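Local coordinates for spindle assembly abnormal protein 6 homolog (PDB 5AL7) that scaffolds the ninefold-symmetric cartwheel of centrioles through self-assembly of its homodimers and is required for centrosome duplication, at residues Leu116-Thr121 and Leu138-Ile143. The protein carries 1 engineered substitution. Sequence-based numbering, arbitrary orientation.
Sequences LELHLT and LQFVEI
His119 lies across Val141 at about a right angle, its CD2 3.5 Å from Val141 CG2, while its NE2 donates to Glu117 OE1 (3.2 Å) on the same strand. That bond is bent (N-H···O 140°), with the carboxylate oxygen tilted out of the imidazole plane, and it probably limits the turning of the ring beside Val141. Glu117 itself runs past Ile143, whose CD1 lies 3.6 Å from Glu117 OE1; an alanine in place of Glu117 would probably leave His119 NE2 without this acceptor, its ring freer to turn, and remove the carboxylate that Ile143 packs against. On the same face, Thr121 OG1 donates to Gln139 OE1 at 2.6 Å, from above the amide carbonyl plane. The backbones form a regular antiparallel ladder, with Glu117–Val141 and His119–Gln139 as hydrogen-bonded pairs, each closed by two N-H···O bonds. Leu118, Leu120, Leu138 and Phe140 form an apolar patch on the other face. With its CG anti to the backbone N (chi1 -166°), Leu118 sets CD1 over the Phe140 ring, 3.9 Å from its centroid, in a CH-pi contact. This patch belongs to the core of the SAS-6 N-terminal head: Phe140 meets helix 97-113, Leu118 reaches strands 23-36 and 60-67, and strand 149-158 flanks strand 136-142.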
ATOM      1  N   LEU A 116     -13.339   3.489 -28.548  1.00 36.13           N
ATOM      2  CA  LEU A 116     -14.538   3.510 -27.728  1.00 27.54           C
ATOM      3  C   LEU A 116     -14.358   4.414 -26.519  1.00 28.75           C
ATOM      4  O   LEU A 116     -13.256   4.879 -26.224  1.00 28.48           O
ATOM      5  CB  LEU A 116     -14.907   2.105 -27.271  1.00 37.17           C
ATOM      6  CG  LEU A 116     -15.472   1.119 -28.290  1.00 37.67           C
ATOM      7  CD1 LEU A 116     -15.745  -0.242 -27.624  1.00 27.04           C
ATOM      8  CD2 LEU A 116     -16.736   1.684 -28.943  1.00 34.92           C
ATOM      9  N   GLU A 117     -15.461   4.670 -25.828  1.00 25.47           N
ATOM     10  CA  GLU A 117     -15.444   5.474 -24.621  1.00 24.62           C
ATOM     11  C   GLU A 117     -16.094   4.712 -23.478  1.00 26.78           C
ATOM     12  O   GLU A 117     -17.147   4.118 -23.649  1.00 29.58           O
ATOM     13  CB  GLU A 117     -16.177   6.790 -24.842  1.00 27.17           C
ATOM     14  CG  GLU A 117     -15.399   7.796 -25.645  1.00 37.74           C
ATOM     15  CD  GLU A 117     -15.914   9.197 -25.436  1.00 56.79           C
ATOM     16  OE1 GLU A 117     -17.045   9.332 -24.911  1.00 54.88           O
ATOM     17  OE2 GLU A 117     -15.197  10.158 -25.797  1.00 66.75           O
ATOM     18  N   LEU A 118     -15.472   4.738 -22.307  1.00 33.16           N
ATOM     19  CA  LEU A 118     -16.045   4.085 -21.140  1.00 27.86           C
ATOM     20  C   LEU A 118     -16.817   5.103 -20.305  1.00 26.19           C
ATOM     21  O   LEU A 118     -16.258   6.114 -19.867  1.00 30.67           O
ATOM     22  CB  LEU A 118     -14.953   3.433 -20.305  1.00 20.97           C
ATOM     23  CG  LEU A 118     -15.408   2.436 -19.254  1.00 20.21           C
ATOM     24  CD1 LEU A 118     -15.780   1.118 -19.898  1.00 22.23           C
ATOM     25  CD2 LEU A 118     -14.297   2.250 -18.247  1.00 27.95           C
ATOM     26  N   HIS A 119     -18.110   4.854 -20.136  1.00 23.34           N
ATOM     27  CA  HIS A 119     -18.982   5.721 -19.352  1.00 29.32           C
ATOM     28  C   HIS A 119     -19.407   5.050 -18.049  1.00 34.87           C
ATOM     29  O   HIS A 119     -19.548   3.839 -17.965  1.00 40.97           O
ATOM     30  CB  HIS A 119     -20.234   6.103 -20.138  1.00 25.07           C
ATOM     31  CG  HIS A 119     -19.993   7.092 -21.233  1.00 37.64           C
ATOM     32  ND1 HIS A 119     -20.512   8.368 -21.207  1.00 35.24           N
ATOM     33  CD2 HIS A 119     -19.314   6.984 -22.402  1.00 46.18           C
ATOM     34  CE1 HIS A 119     -20.152   9.009 -22.306  1.00 30.67           C
ATOM     35  NE2 HIS A 119     -19.432   8.191 -23.052  1.00 40.30           N
ATOM     36  N   LEU A 120     -19.631   5.875 -17.043  1.00 31.85           N
ATOM     37  CA  LEU A 120     -20.156   5.472 -15.763  1.00 20.87           C
ATOM     38  C   LEU A 120     -21.396   6.308 -15.477  1.00 21.84           C
ATOM     39  O   LEU A 120     -21.300   7.440 -15.022  1.00 22.36           O
ATOM     40  CB  LEU A 120     -19.100   5.635 -14.682  1.00 20.46           C
ATOM     41  CG  LEU A 120     -19.442   4.906 -13.386  1.00 32.40           C
ATOM     42  CD1 LEU A 120     -19.408   3.435 -13.597  1.00 22.73           C
ATOM     43  CD2 LEU A 120     -18.461   5.307 -12.298  1.00 39.82           C
ATOM     44  N   THR A 121     -22.552   5.773 -15.846  1.00 23.65           N
ATOM     45  CA  THR A 121     -23.804   6.513 -15.759  1.00 31.57           C
ATOM     46  C   THR A 121     -24.608   6.221 -14.497  1.00 37.41           C
ATOM     47  O   THR A 121     -24.791   5.079 -14.123  1.00 38.86           O
ATOM     48  CB  THR A 121     -24.692   6.218 -16.980  1.00 24.19           C
ATOM     49  OG1 THR A 121     -23.879   6.221 -18.156  1.00 35.36           O
ATOM     50  CG2 THR A 121     -25.775   7.271 -17.130  1.00 34.40           C
ATOM     51  N   LEU A 138     -21.986   0.658 -16.163  1.00 31.63           N
ATOM     52  CA  LEU A 138     -20.710   0.772 -16.845  1.00 32.88           C
ATOM     53  C   LEU A 138     -20.944   0.511 -18.319  1.00 36.44           C
ATOM     54  O   LEU A 138     -21.240  -0.613 -18.708  1.00 41.84           O
ATOM     55  CB  LEU A 138     -19.688  -0.198 -16.272  1.00 24.74           C
ATOM     56  CG  LEU A 138     -18.280  -0.030 -16.829  1.00 25.27           C
ATOM     57  CD1 LEU A 138     -17.658   1.304 -16.431  1.00 19.37           C
ATOM     58  CD2 LEU A 138     -17.417  -1.192 -16.404  1.00 20.91           C
ATOM     59  N   GLN A 139     -20.848   1.561 -19.129  1.00 34.17           N
ATOM     60  CA  GLN A 139     -21.236   1.489 -20.527  1.00 27.73           C
ATOM     61  C   GLN A 139     -20.083   1.667 -21.499  1.00 30.63           C
ATOM     62  O   GLN A 139     -19.205   2.491 -21.300  1.00 31.65           O
ATOM     63  CB  GLN A 139     -22.301   2.536 -20.802  1.00 22.54           C
ATOM     64  CG  GLN A 139     -23.540   2.294 -20.001  1.00 25.23           C
ATOM     65  CD  GLN A 139     -24.573   3.357 -20.201  1.00 23.90           C
ATOM     66  OE1 GLN A 139     -24.297   4.539 -20.041  1.00 39.58           O
ATOM     67  NE2 GLN A 139     -25.776   2.946 -20.557  1.00 24.98           N
ATOM     68  N   PHE A 140     -20.121   0.890 -22.572  1.00 35.29           N
ATOM     69  CA  PHE A 140     -19.144   0.978 -23.639  1.00 31.66           C
ATOM     70  C   PHE A 140     -19.812   1.700 -24.803  1.00 37.35           C
ATOM     71  O   PHE A 140     -20.655   1.114 -25.492  1.00 40.60           O
ATOM     72  CB  PHE A 140     -18.675  -0.412 -24.046  1.00 23.48           C
ATOM     73  CG  PHE A 140     -17.950  -1.144 -22.962  1.00 22.77           C
ATOM     74  CD1 PHE A 140     -18.645  -1.688 -21.887  1.00 22.32           C
ATOM     75  CD2 PHE A 140     -16.573  -1.314 -23.025  1.00 25.32           C
ATOM     76  CE1 PHE A 140     -17.977  -2.363 -20.877  1.00 21.85           C
ATOM     77  CE2 PHE A 140     -15.894  -1.988 -22.026  1.00 24.31           C
ATOM     78  CZ  PHE A 140     -16.597  -2.514 -20.948  1.00 21.82           C
ATOM     79  N   VAL A 141     -19.466   2.977 -24.987  1.00 30.67           N
ATOM     80  CA  VAL A 141     -20.132   3.842 -25.958  1.00 25.24           C
ATOM     81  C   VAL A 141     -19.259   4.164 -27.170  1.00 37.21           C
ATOM     82  O   VAL A 141     -18.099   4.532 -27.019  1.00 49.31           O
ATOM     83  CB  VAL A 141     -20.583   5.154 -25.302  1.00 25.11           C
ATOM     84  CG1 VAL A 141     -21.320   5.997 -26.291  1.00 38.92           C
ATOM     85  CG2 VAL A 141     -21.482   4.870 -24.107  1.00 24.40           C
ATOM     86  N   GLU A 142     -19.824   3.986 -28.366  1.00 34.69           N
ATOM     87  CA  GLU A 142     -19.214   4.360 -29.649  1.00 41.39           C
ATOM     88  C   GLU A 142     -19.733   5.718 -30.103  1.00 40.51           C
ATOM     89  O   GLU A 142     -20.930   5.879 -30.354  1.00 38.09           O
ATOM     90  CB  GLU A 142     -19.523   3.317 -30.723  1.00 30.23           C
ATOM     91  CG  GLU A 142     -18.768   3.504 -32.041  1.00 32.04           C
ATOM     92  CD  GLU A 142     -19.394   2.727 -33.208  1.00 45.10           C
ATOM     93  OE1 GLU A 142     -20.021   1.676 -32.970  1.00 33.23           O
ATOM     94  OE2 GLU A 142     -19.241   3.159 -34.372  1.00 59.86           O
ATOM     95  N   ILE A 143     -18.839   6.697 -30.194  1.00 34.92           N
ATOM     96  CA  ILE A 143     -19.235   8.026 -30.641  1.00 36.99           C
ATOM     97  C   ILE A 143     -19.415   8.006 -32.141  1.00 36.67           C
ATOM     98  O   ILE A 143     -18.513   7.582 -32.862  1.00 34.62           O
ATOM     99  CB  ILE A 143     -18.208   9.117 -30.260  1.00 39.87           C
ATOM    100  CG1 ILE A 143     -17.874   9.044 -28.762  1.00 42.21           C
ATOM    101  CG2 ILE A 143     -18.693  10.511 -30.711  1.00 33.66           C
ATOM    102  CD1 ILE A 143     -19.086   9.140 -27.836  1.00 29.28           C
TER